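Local coordinates for chorismate mutase and shikimate 5-dehydrogenase fusion protein (Clostridium acetobutylicum, PDB 3FBT), which probably catalyses the reversible NADPH-linked reduction of 3-dehydroshikimate to shikimate in chorismate biosynthesis, through the dehydrogenase part of a fusion with chorismate mutase, at residues C125-S130 against I183-K188; V151-P156 against F166-Y171; D172-L177 against A205-A210. All coordinates share one frame; numbering follows the deposited sequence.

In the fold
All three contacts lie in the Rossmann-type NADP-binding domain, whose parallel sheet runs 167-170, 148-153, 124-128, 181-184, 209-212, 232-234. Contact 1 joins its two middle strands and contact 2, nested within the loop that contact 1 closes, adds the edge strand; their centres are about 10 Å apart, and Val-127 O to Val-152 N, 2.7 Å, probably links them by a hydrogen bond. A sulfate ion bridges both at the predicted NADP(+) site, held by Ser-130 in contact 1 and by Thr-153 and Arg-154 in contact 2. Contact 3, centred about 12 Å from contact 1 and 13 Å from contact 2, packs Leu-174 and Phe-207 against Val-126, away from the sulfate.

Contact 1 of 3, residues C125-S130 against I183-K188. With SO4 (sulfate ion), chain E.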
ATOM      1  N   CYS A 125     -16.768 -18.901  34.723  1.00 43.58           N
ATOM      2  CA  CYS A 125     -16.240 -18.883  33.356  1.00 44.91           C
ATOM      3  C   CYS A 125     -14.938 -19.653  33.209  1.00 44.06           C
ATOM      4  O   CYS A 125     -13.986 -19.405  33.975  1.00 44.74           O
ATOM      5  CB  CYS A 125     -15.990 -17.455  32.950  1.00 45.21           C
ATOM      6  SG  CYS A 125     -17.532 -16.471  32.939  1.00 50.46           S
ATOM      7  N   VAL A 126     -14.925 -20.539  32.219  1.00 41.60           N
ATOM      8  CA  VAL A 126     -13.792 -21.385  31.973  1.00 42.80           C
ATOM      9  C   VAL A 126     -13.110 -21.136  30.635  1.00 40.42           C
ATOM     10  O   VAL A 126     -13.694 -21.314  29.584  1.00 42.10           O
ATOM     11  CB  VAL A 126     -14.193 -22.906  32.125  1.00 41.14           C
ATOM     12  CG1 VAL A 126     -13.048 -23.784  31.682  1.00 42.46           C
ATOM     13  CG2 VAL A 126     -14.516 -23.156  33.611  1.00 43.60           C
ATOM     14  N   VAL A 127     -11.858 -20.763  30.674  1.00 40.85           N
ATOM     15  CA  VAL A 127     -11.110 -20.538  29.426  1.00 40.01           C
ATOM     16  C   VAL A 127     -10.137 -21.655  29.086  1.00 39.48           C
ATOM     17  O   VAL A 127      -9.268 -22.034  29.915  1.00 39.17           O
ATOM     18  CB  VAL A 127     -10.309 -19.198  29.500  1.00 41.64           C
ATOM     19  CG1 VAL A 127      -9.603 -18.894  28.153  1.00 41.22           C
ATOM     20  CG2 VAL A 127     -11.164 -18.070  29.932  1.00 37.60           C
ATOM     21  N   LEU A 128     -10.229 -22.156  27.853  1.00 39.96           N
ATOM     22  CA  LEU A 128      -9.321 -23.192  27.403  1.00 39.98           C
ATOM     23  C   LEU A 128      -8.144 -22.644  26.615  1.00 40.22           C
ATOM     24  O   LEU A 128      -8.339 -21.978  25.582  1.00 40.16           O
ATOM     25  CB  LEU A 128     -10.029 -24.224  26.538  1.00 39.69           C
ATOM     26  CG  LEU A 128     -11.382 -24.676  27.101  1.00 42.56           C
ATOM     27  CD1 LEU A 128     -11.984 -25.629  26.062  1.00 39.97           C
ATOM     28  CD2 LEU A 128     -11.231 -25.280  28.433  1.00 38.04           C
ATOM     29  N   GLY A 129      -6.934 -22.950  27.086  1.00 40.67           N
ATOM     30  CA  GLY A 129      -5.681 -22.392  26.560  1.00 40.78           C
ATOM     31  C   GLY A 129      -5.247 -21.026  27.091  1.00 43.41           C
ATOM     32  O   GLY A 129      -6.042 -20.211  27.554  1.00 41.48           O
ATOM     33  N   SER A 130      -3.953 -20.757  26.983  1.00 44.70           N
ATOM     34  CA  SER A 130      -3.374 -19.506  27.465  1.00 46.53           C
ATOM     35  C   SER A 130      -2.776 -18.593  26.425  1.00 47.49           C
ATOM     36  O   SER A 130      -2.262 -17.545  26.788  1.00 50.26           O
ATOM     37  CB  SER A 130      -2.255 -19.839  28.433  1.00 46.02           C
ATOM     38  OG  SER A 130      -1.300 -20.605  27.733  1.00 45.48           O
ATOM     39  N   ILE A 183     -14.963 -21.545  27.148  1.00 42.90           N
ATOM     40  CA  ILE A 183     -14.467 -20.799  25.978  1.00 41.26           C
ATOM     41  C   ILE A 183     -13.173 -21.425  25.455  1.00 39.13           C
ATOM     42  O   ILE A 183     -12.193 -21.520  26.192  1.00 41.24           O
ATOM     43  CB  ILE A 183     -14.185 -19.342  26.384  1.00 40.67           C
ATOM     44  CG1 ILE A 183     -15.443 -18.710  26.990  1.00 38.42           C
ATOM     45  CG2 ILE A 183     -13.647 -18.511  25.161  1.00 41.09           C
ATOM     46  CD1 ILE A 183     -15.133 -17.645  27.983  1.00 32.97           C
ATOM     47  N   ASN A 184     -13.159 -21.817  24.202  1.00 37.76           N
ATOM     48  CA  ASN A 184     -11.980 -22.372  23.591  1.00 39.95           C
ATOM     49  C   ASN A 184     -11.104 -21.276  23.023  1.00 40.65           C
ATOM     50  O   ASN A 184     -11.509 -20.559  22.122  1.00 41.89           O
ATOM     51  CB  ASN A 184     -12.367 -23.240  22.422  1.00 38.82           C
ATOM     52  CG  ASN A 184     -11.174 -23.807  21.765  1.00 40.27           C
ATOM     53  OD1 ASN A 184     -10.272 -24.276  22.463  1.00 38.61           O
ATOM     54  ND2 ASN A 184     -11.106 -23.739  20.410  1.00 39.33           N
ATOM     55  N   CYS A 185      -9.906 -21.137  23.556  1.00 41.17           N
ATOM     56  CA  CYS A 185      -8.933 -20.211  23.010  1.00 40.40           C
ATOM     57  C   CYS A 185      -7.738 -20.949  22.385  1.00 40.83           C
ATOM     58  O   CYS A 185      -6.753 -20.318  22.012  1.00 41.00           O
ATOM     59  CB  CYS A 185      -8.454 -19.304  24.151  1.00 38.36           C
ATOM     60  SG  CYS A 185      -9.639 -18.017  24.501  1.00 39.07           S
ATOM     61  N   THR A 186      -7.842 -22.272  22.258  1.00 40.24           N
ATOM     62  CA  THR A 186      -6.757 -23.132  21.756  1.00 38.91           C
ATOM     63  C   THR A 186      -6.871 -23.313  20.268  1.00 38.19           C
ATOM     64  O   THR A 186      -7.895 -23.030  19.717  1.00 35.59           O
ATOM     65  CB  THR A 186      -6.824 -24.666  22.299  1.00 37.84           C
ATOM     66  OG1 THR A 186      -7.810 -25.400  21.563  1.00 39.16           O
ATOM     67  CG2 THR A 186      -7.141 -24.747  23.739  1.00 36.65           C
ATOM     68  N   PRO A 187      -5.820 -23.877  19.631  1.00 39.07           N
ATOM     69  CA  PRO A 187      -5.990 -24.145  18.166  1.00 39.79           C
ATOM     70  C   PRO A 187      -6.625 -25.467  17.781  1.00 39.92           C
ATOM     71  O   PRO A 187      -6.800 -25.696  16.585  1.00 39.55           O
ATOM     72  CB  PRO A 187      -4.551 -24.089  17.587  1.00 39.28           C
ATOM     73  CG  PRO A 187      -3.660 -24.315  18.777  1.00 40.07           C
ATOM     74  CD  PRO A 187      -4.406 -23.646  19.980  1.00 38.28           C
ATOM     75  N   LYS A 188      -7.040 -26.283  18.753  1.00 40.75           N
ATOM     76  CA  LYS A 188      -7.734 -27.547  18.457  1.00 40.89           C
ATOM     77  C   LYS A 188      -9.103 -27.250  17.937  1.00 39.81           C
ATOM     78  O   LYS A 188      -9.844 -26.471  18.528  1.00 40.17           O
ATOM     79  CB  LYS A 188      -7.866 -28.404  19.705  1.00 41.16           C
ATOM     80  CG  LYS A 188      -6.651 -28.385  20.564  1.00 46.64           C
ATOM     81  CD  LYS A 188      -6.520 -29.710  21.202  1.00 54.00           C
ATOM     82  CE  LYS A 188      -5.073 -29.953  21.659  1.00 53.72           C
ATOM     83  NZ  LYS A 188      -5.219 -31.151  22.531  1.00 55.60           N
TER
HETATM   84  S   SO4 E   2      -1.785 -24.143  26.771  1.00 50.44           S
HETATM   85  O1  SO4 E   2      -2.483 -25.423  27.080  1.00 46.81           O
HETATM   86  O2  SO4 E   2      -0.574 -24.673  26.138  1.00 54.27           O
HETATM   87  O3  SO4 E   2      -2.494 -23.331  25.765  1.00 51.84           O
HETATM   88  O4  SO4 E   2      -1.537 -23.259  27.901  1.00 41.87           O
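Ile-183 N donates to Val-126 O (2.8 Å) between two parallel strands, and Leu-128 N to Ile-183 O at 2.6 Å, nearly straight at 170°. Leu-128 O then receives Cys-185 N (2.7 Å), extending the grip beyond strand 181-184. This is the tightly packed part. On one face of the sheet Val-127 reaches Cys-185 with CG1, which approaches SG to 3.8 Å because it is trans to the backbone N (chi1 -176°); Leu-141 of helix 134-143 covers Val-127 and Ile-183 there. On the other face CB and CG of Leu-128 rest against Ile-183 O. Asn-184 OD1 accepts Thr-186 OG1 in the carbonyl plane at 2.9 Å and, from above that plane, Thr-186 N in an Asx turn, while ND2 is held by Asp-212.

The packing runs on through Gly-129, whose N lies 3.8 Å from Thr-186 CG2; positive phi favours glycine here, and a CB would crowd that methyl. At Ser-130 the chain leaves the other segment, and this partly exposed end holds a sulfate, probably from the crystallisation liquor, by N and OG (OG to O4, 2.7 Å). Its place at a glycine-rich Rossmann turn is consistent with the predicted NADP(+) site and suggests a position for a cofactor phosphate.

Contact 2 of 3, residues V151-P156 against F166-Y171. With SO4 (sulfate ion), chain E.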
ATOM      1  N   VAL A 151      -8.585 -20.775  34.078  1.00 41.64           N
ATOM      2  CA  VAL A 151      -7.778 -20.889  32.881  1.00 41.31           C
ATOM      3  C   VAL A 151      -7.231 -22.271  32.836  1.00 40.53           C
ATOM      4  O   VAL A 151      -6.593 -22.703  33.782  1.00 40.77           O
ATOM      5  CB  VAL A 151      -6.621 -19.897  32.960  1.00 41.46           C
ATOM      6  CG1 VAL A 151      -5.668 -20.056  31.771  1.00 43.82           C
ATOM      7  CG2 VAL A 151      -7.192 -18.419  33.096  1.00 41.77           C
ATOM      8  N   VAL A 152      -7.495 -23.001  31.763  1.00 39.92           N
ATOM      9  CA  VAL A 152      -7.100 -24.382  31.732  1.00 39.38           C
ATOM     10  C   VAL A 152      -5.986 -24.584  30.711  1.00 41.15           C
ATOM     11  O   VAL A 152      -6.138 -24.213  29.572  1.00 38.40           O
ATOM     12  CB  VAL A 152      -8.255 -25.307  31.316  1.00 39.92           C
ATOM     13  CG1 VAL A 152      -7.877 -26.774  31.600  1.00 38.07           C
ATOM     14  CG2 VAL A 152      -9.605 -24.880  32.008  1.00 39.06           C
ATOM     15  N   THR A 153      -4.889 -25.214  31.136  1.00 43.26           N
ATOM     16  CA  THR A 153      -3.655 -25.265  30.360  1.00 46.34           C
ATOM     17  C   THR A 153      -3.024 -26.685  30.282  1.00 46.18           C
ATOM     18  O   THR A 153      -3.230 -27.565  31.159  1.00 46.34           O
ATOM     19  CB  THR A 153      -2.602 -24.282  31.020  1.00 47.03           C
ATOM     20  OG1 THR A 153      -1.331 -24.366  30.353  1.00 49.07           O
ATOM     21  CG2 THR A 153      -2.373 -24.661  32.441  1.00 47.60           C
ATOM     22  N   ARG A 154      -2.186 -26.879  29.288  1.00 46.32           N
ATOM     23  CA  ARG A 154      -1.399 -28.119  29.241  1.00 46.27           C
ATOM     24  C   ARG A 154      -0.199 -28.008  30.142  1.00 45.59           C
ATOM     25  O   ARG A 154       0.430 -29.004  30.471  1.00 46.73           O
ATOM     26  CB  ARG A 154      -0.949 -28.395  27.835  1.00 45.76           C
ATOM     27  CG  ARG A 154      -1.974 -29.092  27.072  1.00 49.62           C
ATOM     28  CD  ARG A 154      -1.682 -28.947  25.630  1.00 51.77           C
ATOM     29  NE  ARG A 154      -1.135 -27.625  25.355  1.00 59.54           N
ATOM     30  CZ  ARG A 154      -0.489 -27.330  24.224  1.00 61.88           C
ATOM     31  NH1 ARG A 154      -0.320 -28.283  23.303  1.00 63.78           N
ATOM     32  NH2 ARG A 154      -0.022 -26.108  24.004  1.00 61.91           N
ATOM     33  N   ASN A 155       0.102 -26.790  30.540  1.00 45.42           N
ATOM     34  CA  ASN A 155       1.243 -26.497  31.401  1.00 46.28           C
ATOM     35  C   ASN A 155       0.943 -25.632  32.594  1.00 44.67           C
ATOM     36  O   ASN A 155       1.259 -24.440  32.604  1.00 44.15           O
ATOM     37  CB  ASN A 155       2.317 -25.765  30.586  1.00 47.30           C
ATOM     38  CG  ASN A 155       3.692 -25.944  31.170  1.00 49.33           C
ATOM     39  OD1 ASN A 155       3.942 -25.694  32.375  1.00 53.60           O
ATOM     40  ND2 ASN A 155       4.613 -26.365  30.323  1.00 53.67           N
ATOM     41  N   PRO A 156       0.366 -26.225  33.633  1.00 45.86           N
ATOM     42  CA  PRO A 156      -0.085 -25.528  34.852  1.00 46.81           C
ATOM     43  C   PRO A 156       1.039 -24.815  35.586  1.00 47.10           C
ATOM     44  O   PRO A 156       0.815 -23.756  36.130  1.00 48.13           O
ATOM     45  CB  PRO A 156      -0.637 -26.672  35.728  1.00 47.57           C
ATOM     46  CG  PRO A 156      -0.819 -27.796  34.817  1.00 44.73           C
ATOM     47  CD  PRO A 156       0.120 -27.672  33.705  1.00 46.27           C
ATOM     48  N   PHE A 166      -5.605 -15.570  38.379  1.00 55.65           N
ATOM     49  CA  PHE A 166      -6.691 -16.436  37.999  1.00 53.69           C
ATOM     50  C   PHE A 166      -6.442 -17.819  38.558  1.00 52.90           C
ATOM     51  O   PHE A 166      -5.315 -18.168  38.818  1.00 53.71           O
ATOM     52  CB  PHE A 166      -6.806 -16.464  36.478  1.00 53.45           C
ATOM     53  CG  PHE A 166      -7.156 -15.117  35.874  1.00 51.97           C
ATOM     54  CD1 PHE A 166      -8.401 -14.513  36.123  1.00 52.32           C
ATOM     55  CD2 PHE A 166      -6.263 -14.461  35.042  1.00 50.77           C
ATOM     56  CE1 PHE A 166      -8.725 -13.261  35.567  1.00 48.25           C
ATOM     57  CE2 PHE A 166      -6.605 -13.200  34.467  1.00 47.11           C
ATOM     58  CZ  PHE A 166      -7.805 -12.620  34.735  1.00 46.81           C
ATOM     59  N   LYS A 167      -7.490 -18.609  38.734  1.00 52.21           N
ATOM     60  CA  LYS A 167      -7.363 -20.033  39.048  1.00 51.16           C
ATOM     61  C   LYS A 167      -6.950 -20.810  37.823  1.00 50.21           C
ATOM     62  O   LYS A 167      -7.798 -21.052  36.926  1.00 51.45           O
ATOM     63  CB  LYS A 167      -8.709 -20.591  39.522  1.00 51.17           C
ATOM     64  CG  LYS A 167      -9.182 -20.002  40.866  1.00 52.60           C
ATOM     65  CD  LYS A 167     -10.677 -20.381  41.131  1.00 55.64           C
ATOM     66  CE  LYS A 167     -11.035 -20.420  42.636  1.00 53.63           C
ATOM     67  NZ  LYS A 167     -11.352 -19.043  43.114  1.00 57.37           N
ATOM     68  N   VAL A 168      -5.673 -21.216  37.776  1.00 47.03           N
ATOM     69  CA  VAL A 168      -5.119 -22.054  36.691  1.00 43.43           C
ATOM     70  C   VAL A 168      -5.168 -23.576  36.987  1.00 43.59           C
ATOM     71  O   VAL A 168      -4.781 -24.035  38.080  1.00 44.59           O
ATOM     72  CB  VAL A 168      -3.621 -21.637  36.380  1.00 43.05           C
ATOM     73  CG1 VAL A 168      -2.969 -22.604  35.404  1.00 40.80           C
ATOM     74  CG2 VAL A 168      -3.586 -20.244  35.833  1.00 43.49           C
ATOM     75  N   ILE A 169      -5.598 -24.375  36.032  1.00 40.86           N
ATOM     76  CA  ILE A 169      -5.797 -25.774  36.339  1.00 41.94           C
ATOM     77  C   ILE A 169      -5.420 -26.615  35.141  1.00 41.47           C
ATOM     78  O   ILE A 169      -5.299 -26.082  34.008  1.00 39.87           O
ATOM     79  CB  ILE A 169      -7.273 -26.059  36.837  1.00 42.22           C
ATOM     80  CG1 ILE A 169      -8.280 -25.853  35.726  1.00 41.77           C
ATOM     81  CG2 ILE A 169      -7.551 -25.185  38.070  1.00 42.12           C
ATOM     82  CD1 ILE A 169      -9.807 -26.218  36.128  1.00 37.84           C
ATOM     83  N   SER A 170      -5.243 -27.912  35.375  1.00 41.99           N
ATOM     84  CA  SER A 170      -4.984 -28.854  34.282  1.00 42.80           C
ATOM     85  C   SER A 170      -6.232 -29.400  33.650  1.00 43.24           C
ATOM     86  O   SER A 170      -7.358 -29.287  34.200  1.00 42.07           O
ATOM     87  CB  SER A 170      -4.165 -30.053  34.806  1.00 45.68           C
ATOM     88  OG  SER A 170      -4.878 -30.752  35.820  1.00 47.06           O
ATOM     89  N   TYR A 171      -6.064 -30.021  32.487  1.00 43.35           N
ATOM     90  CA  TYR A 171      -7.213 -30.558  31.843  1.00 45.23           C
ATOM     91  C   TYR A 171      -7.825 -31.653  32.733  1.00 47.77           C
ATOM     92  O   TYR A 171      -9.080 -31.830  32.797  1.00 47.58           O
ATOM     93  CB  TYR A 171      -6.905 -31.025  30.424  1.00 45.03           C
ATOM     94  CG  TYR A 171      -6.945 -29.856  29.431  1.00 45.56           C
ATOM     95  CD1 TYR A 171      -8.096 -29.540  28.759  1.00 41.23           C
ATOM     96  CD2 TYR A 171      -5.830 -29.029  29.234  1.00 42.75           C
ATOM     97  CE1 TYR A 171      -8.153 -28.469  27.904  1.00 43.04           C
ATOM     98  CE2 TYR A 171      -5.883 -27.956  28.363  1.00 41.67           C
ATOM     99  CZ  TYR A 171      -7.034 -27.686  27.683  1.00 42.32           C
ATOM    100  OH  TYR A 171      -7.099 -26.582  26.847  1.00 41.82           O
TER
HETATM  101  S   SO4 E   2      -1.785 -24.143  26.771  1.00 50.44           S
HETATM  102  O1  SO4 E   2      -2.483 -25.423  27.080  1.00 46.81           O
HETATM  103  O2  SO4 E   2      -0.574 -24.673  26.138  1.00 54.27           O
HETATM  104  O3  SO4 E   2      -2.494 -23.331  25.765  1.00 51.84           O
HETATM  105  O4  SO4 E   2      -1.537 -23.259  27.901  1.00 41.87           O
HETATM  106  O   HOH W   1      -3.444 -30.331  31.493  1.00 59.58           O
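Val-152 turns CG1 opposite its backbone N (chi1 -167°), and Tyr-171, with chi1 -83°, brings its ring beneath that methyl. CG1 of Val-152 lies 3.7 Å from the Tyr-171 ring centroid, almost on the normal, in a CH-pi contact. The other branch, CG2, packs on Ile-169 CG1. On the reverse face of the sheet Val-151 CB lies against Val-168 CG2, and Val-151 CG2 touches Phe-166 CB while the phenyl ring leads elsewhere. Thr-153 CG2 meets Val-168 CG1 at 3.7 Å. Three backbone hydrogen bonds, Val-151 N to Lys-167 O, Ile-169 N to Val-151 O and Thr-153 N to Ile-169 O, join the strands in parallel, their axes 33° apart. With helix 156-162 between them they make a beta-alpha-beta unit at the edge of the Rossmann sheet, and Asn-155 caps the N-terminus of that helix.

At Thr-153 and Arg-154 the chain collects the sulfate. Thr-153 OG1, positioned by Asn-155 N in an ST turn and by Thr-159 OG1, donates to O4 (2.7 Å), and Arg-154 N donates to O1 (2.7 Å). The arginine chain bends at chi3, allowing NE to bond O1 and NH2 to meet O2 at 2.6 Å, an in-plane approach at the guanidinium edge. A water at the edge of the tyrosine ring, near its plane, donates to Thr-153 O and accepts from Tyr-171 N.

Contact 3 of 3, residues D172-L177 against A205-A210; sequences DELSNL and AKFSSA
Lys-206 reaches across to the type I turn Leu-174 to Leu-177 and gives its ammonium to the backbone: NZ to Ser-175 O is 2.7 Å, the hydrogen bond that joins the two segments. The nitrogen stands well above the plane of that carbonyl, 45° out of it, and therefore misses the lone-pair directions. On the way, the aliphatic part of the chain runs past a second carbonyl, with CD 3.4 Å from Leu-177 O. At its root the side chain sends CG away from the carbonyl carbon of Lys-206 (chi1 -45°), and it is extended beyond CG, which brings NZ to Ser-175 O. One carbonyl thus takes the bond at this partly exposed margin, while the other only flanks the methylenes.

Next to this polar contact is a looser apolar one. Leu-174 CD1 comes to the edge of the Phe-207 ring, 4.4 Å from CZ, close to the ring plane. The turn that presents the Ser-175 carbonyl is closed by Leu-177 N to Leu-174 O at 2.7 Å. Ser-175 OG turns back to Asp-172 O at 3.0 Å, tying the turn to the preceding helical residues. On the other segment, Ser-208 is fixed through OG to Asp-180 O, just beyond Phe-207.

Farther out, Leu-174 and Phe-207 both pack on Val-126, and Leu-174 also on Leu-128. The short helix 171-174 and the loop leading from helix 201-204 into strand 209-212 thus meet over strand 124-128, on the sheet face bearing Val-126 and Leu-128.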
ATOM      1  N   ASP A 172      -6.958 -32.352  33.451  1.00 48.26           N
ATOM      2  CA  ASP A 172      -7.444 -33.340  34.399  1.00 51.09           C
ATOM      3  C   ASP A 172      -8.334 -32.753  35.454  1.00 50.66           C
ATOM      4  O   ASP A 172      -9.355 -33.304  35.741  1.00 52.29           O
ATOM      5  CB  ASP A 172      -6.292 -34.018  35.119  1.00 51.02           C
ATOM      6  CG  ASP A 172      -5.458 -34.789  34.210  1.00 55.95           C
ATOM      7  OD1 ASP A 172      -6.001 -35.517  33.333  1.00 62.39           O
ATOM      8  OD2 ASP A 172      -4.218 -34.633  34.348  1.00 66.45           O
ATOM      9  N   GLU A 173      -7.908 -31.668  36.076  1.00 51.18           N
ATOM     10  CA  GLU A 173      -8.713 -31.016  37.097  1.00 51.43           C
ATOM     11  C   GLU A 173     -10.046 -30.489  36.546  1.00 50.99           C
ATOM     12  O   GLU A 173     -11.021 -30.308  37.298  1.00 51.11           O
ATOM     13  CB  GLU A 173      -7.917 -29.860  37.691  1.00 51.34           C
ATOM     14  CG  GLU A 173      -6.556 -30.247  38.307  1.00 55.37           C
ATOM     15  CD  GLU A 173      -5.812 -29.007  38.775  1.00 61.78           C
ATOM     16  OE1 GLU A 173      -5.153 -28.347  37.936  1.00 62.32           O
ATOM     17  OE2 GLU A 173      -5.946 -28.634  39.968  1.00 64.56           O
ATOM     18  N   LEU A 174     -10.091 -30.242  35.246  1.00 49.52           N
ATOM     19  CA  LEU A 174     -11.246 -29.558  34.679  1.00 49.02           C
ATOM     20  C   LEU A 174     -12.350 -30.580  34.671  1.00 50.43           C
ATOM     21  O   LEU A 174     -13.519 -30.246  34.832  1.00 50.50           O
ATOM     22  CB  LEU A 174     -10.983 -29.146  33.224  1.00 47.48           C
ATOM     23  CG  LEU A 174     -12.207 -28.672  32.414  1.00 45.18           C
ATOM     24  CD1 LEU A 174     -12.781 -27.366  33.014  1.00 43.03           C
ATOM     25  CD2 LEU A 174     -11.842 -28.433  30.997  1.00 46.63           C
ATOM     26  N   SER A 175     -11.977 -31.837  34.437  1.00 51.59           N
ATOM     27  CA  SER A 175     -12.981 -32.884  34.346  1.00 52.43           C
ATOM     28  C   SER A 175     -13.797 -33.087  35.642  1.00 52.39           C
ATOM     29  O   SER A 175     -14.869 -33.688  35.604  1.00 52.01           O
ATOM     30  CB  SER A 175     -12.387 -34.183  33.784  1.00 53.18           C
ATOM     31  OG  SER A 175     -11.763 -34.909  34.804  1.00 53.38           O
ATOM     32  N   ASN A 176     -13.312 -32.548  36.763  1.00 52.37           N
ATOM     33  CA  ASN A 176     -14.086 -32.465  37.996  1.00 53.68           C
ATOM     34  C   ASN A 176     -14.829 -31.124  38.207  1.00 53.51           C
ATOM     35  O   ASN A 176     -15.411 -30.908  39.265  1.00 53.33           O
ATOM     36  CB  ASN A 176     -13.172 -32.651  39.220  1.00 54.53           C
ATOM     37  CG  ASN A 176     -12.356 -33.923  39.161  1.00 56.97           C
ATOM     38  OD1 ASN A 176     -12.883 -34.985  38.870  1.00 61.61           O
ATOM     39  ND2 ASN A 176     -11.054 -33.815  39.418  1.00 59.26           N
ATOM     40  N   LEU A 177     -14.802 -30.210  37.234  1.00 53.01           N
ATOM     41  CA  LEU A 177     -15.401 -28.899  37.483  1.00 52.44           C
ATOM     42  C   LEU A 177     -16.754 -28.692  36.760  1.00 52.14           C
ATOM     43  O   LEU A 177     -16.933 -29.110  35.625  1.00 50.54           O
ATOM     44  CB  LEU A 177     -14.439 -27.778  37.163  1.00 52.59           C
ATOM     45  CG  LEU A 177     -14.892 -26.585  38.017  1.00 56.80           C
ATOM     46  CD1 LEU A 177     -13.912 -26.337  39.175  1.00 55.10           C
ATOM     47  CD2 LEU A 177     -15.137 -25.323  37.174  1.00 56.36           C
ATOM     48  N   ALA A 205     -20.597 -30.911  28.425  1.00 48.72           N
ATOM     49  CA  ALA A 205     -22.000 -31.106  28.879  1.00 50.98           C
ATOM     50  C   ALA A 205     -22.294 -30.526  30.212  1.00 51.02           C
ATOM     51  O   ALA A 205     -23.442 -30.462  30.620  1.00 53.67           O
ATOM     52  CB  ALA A 205     -22.387 -32.591  28.868  1.00 51.17           C
ATOM     53  N   LYS A 206     -21.278 -30.068  30.906  1.00 50.39           N
ATOM     54  CA  LYS A 206     -21.507 -29.526  32.214  1.00 50.12           C
ATOM     55  C   LYS A 206     -21.610 -28.053  32.183  1.00 49.63           C
ATOM     56  O   LYS A 206     -21.567 -27.437  33.224  1.00 51.36           O
ATOM     57  CB  LYS A 206     -20.392 -29.893  33.197  1.00 49.46           C
ATOM     58  CG  LYS A 206     -19.978 -31.331  33.128  1.00 49.36           C
ATOM     59  CD  LYS A 206     -18.962 -31.518  34.249  1.00 56.08           C
ATOM     60  CE  LYS A 206     -18.018 -32.722  34.041  1.00 54.03           C
ATOM     61  NZ  LYS A 206     -17.449 -32.960  35.377  1.00 54.61           N
ATOM     62  N   PHE A 207     -21.745 -27.442  31.024  1.00 49.41           N
ATOM     63  CA  PHE A 207     -21.780 -25.958  31.054  1.00 47.75           C
ATOM     64  C   PHE A 207     -23.065 -25.557  30.406  1.00 48.10           C
ATOM     65  O   PHE A 207     -23.681 -26.360  29.756  1.00 47.17           O
ATOM     66  CB  PHE A 207     -20.554 -25.403  30.289  1.00 47.25           C
ATOM     67  CG  PHE A 207     -19.267 -25.637  31.004  1.00 44.00           C
ATOM     68  CD1 PHE A 207     -18.686 -24.635  31.754  1.00 45.05           C
ATOM     69  CD2 PHE A 207     -18.662 -26.886  30.982  1.00 41.86           C
ATOM     70  CE1 PHE A 207     -17.515 -24.863  32.453  1.00 43.03           C
ATOM     71  CE2 PHE A 207     -17.492 -27.114  31.674  1.00 38.61           C
ATOM     72  CZ  PHE A 207     -16.931 -26.116  32.399  1.00 42.44           C
ATOM     73  N   SER A 208     -23.485 -24.318  30.527  1.00 50.34           N
ATOM     74  CA  SER A 208     -24.688 -23.970  29.750  1.00 52.49           C
ATOM     75  C   SER A 208     -24.438 -23.080  28.510  1.00 52.72           C
ATOM     76  O   SER A 208     -25.368 -22.812  27.774  1.00 53.83           O
ATOM     77  CB  SER A 208     -25.705 -23.340  30.651  1.00 52.65           C
ATOM     78  OG  SER A 208     -25.083 -22.234  31.244  1.00 56.09           O
ATOM     79  N   SER A 209     -23.197 -22.623  28.287  1.00 52.38           N
ATOM     80  CA  SER A 209     -22.785 -21.999  27.006  1.00 50.83           C
ATOM     81  C   SER A 209     -21.365 -22.414  26.545  1.00 50.80           C
ATOM     82  O   SER A 209     -20.432 -22.416  27.339  1.00 50.28           O
ATOM     83  CB  SER A 209     -22.795 -20.519  27.174  1.00 51.33           C
ATOM     84  OG  SER A 209     -24.109 -20.090  27.220  1.00 52.63           O
ATOM     85  N   ALA A 210     -21.215 -22.758  25.267  1.00 48.31           N
ATOM     86  CA  ALA A 210     -19.961 -23.092  24.720  1.00 46.53           C
ATOM     87  C   ALA A 210     -19.634 -21.979  23.731  1.00 46.18           C
ATOM     88  O   ALA A 210     -20.442 -21.789  22.839  1.00 47.24           O
ATOM     89  CB  ALA A 210     -20.082 -24.404  23.966  1.00 44.94           C
TER